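Local coordinates for dipeptidase AC. Metallo peptidase. MEROPS family M19 (Rhodobacter sphaeroides, PDB 3LY0), which probably hydrolyses dipeptides as a zinc-dependent metallodipeptidase, and here holds a phosphinate mimic of L-Ala-D-Ala at its pair of zinc ions, at residues 164-169 with 176-181. Sequence-based numbering, arbitrary orientation.
Sequences PVWSRP and VPFRFP. With LY0 ((2R)-3-[(R)-[(1R)-1-aminoethyl](hydroxy)phosphoryl]-2-methylpropanoic acid), chain C.
Trp166 and Phe178 form part of the inhibitor pocket of this M19 dipeptidase, where they meet as an offset edge-to-face pair, the edge of Phe178 turned toward the indole face. The six-membered ring of Trp166 and the Phe178 ring have centroids 5.8 Å apart and planes inclined at 61°, with Trp166 CZ2 lying 3.9 Å from Phe178 CE2. With CG anti to the backbone N, the Trp166 side chain extends to the inhibitor. Its NE1 donates a hydrogen bond of 2.7 Å to the phosphinate oxygen O32 of LY0, fairly straight at 161° and in the plane of the ring. Phe178 meets the carboxylate end of the inhibitor instead, its CE1 standing edge-on 3.1 Å from LY0 O61. The family has a TIM-barrel fold, and residues 164-169 belong to the loop that follows strand 159-163, as expected for an active site built on the loops beyond the barrel strands. Within this loop Ser167 is the centre of an inverse gamma turn. Its OG donates a hydrogen bond to Val176 O (2.7 Å), with a C=O...OG angle of 160°, closing the chain between them into a loop. Ser167 OG also sits over one face of Phe178, toward the rim, 3.6 Å from Phe178 CZ, while Ser167 CB packs 3.6 Å from Phe178 CE2. Ser167 OG is also hydrogen-bonded to ND1 of the zinc ligand His212, a second-shell bond that probably helps fix the imidazole's orientation. Replacing Trp166 with an alanine would probably leave the phosphinate oxygen without its NE1 donor and Phe178 without its aromatic partner. Tyr58 and His212 also meet the indole, placing it among other pocket residues beside the metal centre.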
loop_
_atom_site.group_PDB
_atom_site.type_symbol
_atom_site.label_atom_id
_atom_site.label_comp_id
_atom_site.label_asym_id
_atom_site.label_seq_id
_atom_site.Cartn_x
_atom_site.Cartn_y
_atom_site.Cartn_z
ATOM N N PRO A 164 -1.345 -2.381 -10.981
ATOM C CA PRO A 164 -1.501 -3.385 -12.042
ATOM C C PRO A 164 -0.953 -4.760 -11.671
ATOM O O PRO A 164 -1.486 -5.779 -12.129
ATOM C CB PRO A 164 -0.711 -2.785 -13.206
ATOM C CG PRO A 164 -0.799 -1.304 -12.984
ATOM C CD PRO A 164 -0.772 -1.120 -11.478
ATOM N N VAL A 165 0.116 -4.797 -10.883
ATOM C CA VAL A 165 0.687 -6.065 -10.469
ATOM C C VAL A 165 0.994 -6.127 -8.981
ATOM O O VAL A 165 1.246 -5.104 -8.335
ATOM C CB VAL A 165 1.992 -6.388 -11.236
ATOM C CG1 VAL A 165 1.765 -6.341 -12.744
ATOM C CG2 VAL A 165 3.139 -5.443 -10.807
ATOM N N TRP A 166 0.967 -7.346 -8.452
ATOM C CA TRP A 166 1.597 -7.676 -7.191
ATOM C C TRP A 166 2.963 -8.255 -7.603
ATOM O O TRP A 166 3.400 -8.038 -8.741
ATOM C CB TRP A 166 0.724 -8.668 -6.406
ATOM C CG TRP A 166 1.279 -8.995 -5.074
ATOM C CD1 TRP A 166 1.453 -8.133 -4.018
ATOM C CD2 TRP A 166 1.758 -10.270 -4.635
ATOM N NE1 TRP A 166 2.017 -8.800 -2.957
ATOM C CE2 TRP A 166 2.226 -10.108 -3.310
ATOM C CE3 TRP A 166 1.859 -11.530 -5.235
ATOM C CZ2 TRP A 166 2.767 -11.160 -2.571
ATOM C CZ3 TRP A 166 2.413 -12.577 -4.493
ATOM C CH2 TRP A 166 2.854 -12.383 -3.180
ATOM N N SER A 167 3.636 -8.974 -6.709
ATOM C CA SER A 167 4.925 -9.578 -7.061
ATOM C C SER A 167 4.687 -10.927 -7.757
ATOM O O SER A 167 5.004 -11.993 -7.219
ATOM C CB SER A 167 5.802 -9.701 -5.817
ATOM O OG SER A 167 6.362 -8.433 -5.472
ATOM N N ARG A 168 4.103 -10.852 -8.955
ATOM C CA ARG A 168 3.582 -12.019 -9.660
ATOM C C ARG A 168 3.126 -11.539 -11.034
ATOM O O ARG A 168 2.592 -10.443 -11.150
ATOM C CB ARG A 168 2.400 -12.583 -8.862
ATOM C CG ARG A 168 1.680 -13.771 -9.487
ATOM C CD ARG A 168 0.586 -14.265 -8.542
ATOM N NE ARG A 168 -0.381 -13.204 -8.263
ATOM C CZ ARG A 168 -1.023 -13.043 -7.113
ATOM N NH1 ARG A 168 -0.827 -13.876 -6.102
ATOM N NH2 ARG A 168 -1.875 -12.030 -6.983
ATOM N N PRO A 169 3.368 -12.336 -12.091
ATOM C CA PRO A 169 3.013 -11.857 -13.432
ATOM C C PRO A 169 1.500 -11.731 -13.620
ATOM O O PRO A 169 0.752 -12.527 -13.051
ATOM C CB PRO A 169 3.573 -12.957 -14.348
ATOM C CG PRO A 169 3.632 -14.178 -13.487
ATOM C CD PRO A 169 4.024 -13.656 -12.127
ATOM N N VAL A 176 8.040 -7.275 -9.289
ATOM C CA VAL A 176 9.358 -7.708 -8.857
ATOM C C VAL A 176 9.239 -8.947 -7.996
ATOM O O VAL A 176 8.314 -9.075 -7.204
ATOM C CB VAL A 176 10.114 -6.614 -8.045
ATOM C CG1 VAL A 176 10.373 -5.386 -8.893
ATOM C CG2 VAL A 176 9.383 -6.265 -6.732
ATOM N N PRO A 177 10.184 -9.879 -8.137
ATOM C CA PRO A 177 10.282 -10.914 -7.114
ATOM C C PRO A 177 10.838 -10.294 -5.844
ATOM O O PRO A 177 11.496 -9.248 -5.920
ATOM C CB PRO A 177 11.315 -11.878 -7.704
ATOM C CG PRO A 177 12.182 -10.989 -8.554
ATOM C CD PRO A 177 11.233 -10.001 -9.166
ATOM N N PHE A 178 10.579 -10.907 -4.697
ATOM C CA PHE A 178 11.182 -10.448 -3.450
ATOM C C PHE A 178 12.624 -10.914 -3.390
ATOM O O PHE A 178 12.890 -12.115 -3.353
ATOM C CB PHE A 178 10.414 -10.991 -2.253
ATOM C CG PHE A 178 9.004 -10.515 -2.190
ATOM C CD1 PHE A 178 8.716 -9.235 -1.735
ATOM C CD2 PHE A 178 7.964 -11.331 -2.607
ATOM C CE1 PHE A 178 7.414 -8.783 -1.687
ATOM C CE2 PHE A 178 6.659 -10.886 -2.556
ATOM C CZ PHE A 178 6.381 -9.608 -2.097
ATOM N N ARG A 179 13.553 -9.963 -3.387
ATOM C CA ARG A 179 14.971 -10.295 -3.389
ATOM C C ARG A 179 15.754 -9.235 -2.630
ATOM O O ARG A 179 15.392 -8.063 -2.629
ATOM C CB ARG A 179 15.460 -10.384 -4.834
ATOM C CG ARG A 179 16.952 -10.452 -5.034
ATOM C CD ARG A 179 17.255 -10.437 -6.526
ATOM N NE ARG A 179 16.608 -11.560 -7.198
ATOM C CZ ARG A 179 15.993 -11.504 -8.378
ATOM N NH1 ARG A 179 15.933 -10.371 -9.067
ATOM N NH2 ARG A 179 15.447 -12.597 -8.883
ATOM N N PHE A 180 16.834 -9.646 -1.976
ATOM C CA PHE A 180 17.754 -8.697 -1.357
ATOM C C PHE A 180 19.156 -9.290 -1.368
ATOM O O PHE A 180 19.328 -10.428 -0.951
ATOM C CB PHE A 180 17.370 -8.403 0.092
ATOM C CG PHE A 180 18.238 -7.351 0.735
ATOM C CD1 PHE A 180 17.834 -6.023 0.754
ATOM C CD2 PHE A 180 19.472 -7.682 1.282
ATOM C CE1 PHE A 180 18.630 -5.053 1.322
ATOM C CE2 PHE A 180 20.286 -6.712 1.855
ATOM C CZ PHE A 180 19.865 -5.390 1.877
ATOM N N PRO A 181 20.154 -8.527 -1.842
ATOM C CA PRO A 181 19.996 -7.212 -2.462
ATOM C C PRO A 181 19.679 -7.388 -3.943
ATOM O O PRO A 181 19.977 -8.436 -4.520
ATOM C CB PRO A 181 21.387 -6.596 -2.293
ATOM C CG PRO A 181 22.287 -7.766 -2.417
ATOM C CD PRO A 181 21.583 -8.873 -1.672
HETATM P P LY0 C . 1.997 -7.105 0.673
HETATM C C1 LY0 C . 1.208 -9.783 0.777
HETATM N N1 LY0 C . -0.501 -8.034 0.365
HETATM C C2 LY0 C . 0.736 -8.371 1.049
HETATM C C4 LY0 C . 3.423 -7.268 1.821
HETATM C C5 LY0 C . 4.777 -7.266 1.169
HETATM C C6 LY0 C . 4.941 -6.163 0.159
HETATM C C7 LY0 C . 5.932 -7.416 2.126
HETATM O O31 LY0 C . 1.293 -5.778 0.825
HETATM O O32 LY0 C . 2.442 -7.262 -0.819
HETATM O O61 LY0 C . 5.987 -6.210 -0.702
HETATM O O62 LY0 C . 4.123 -5.231 0.074
#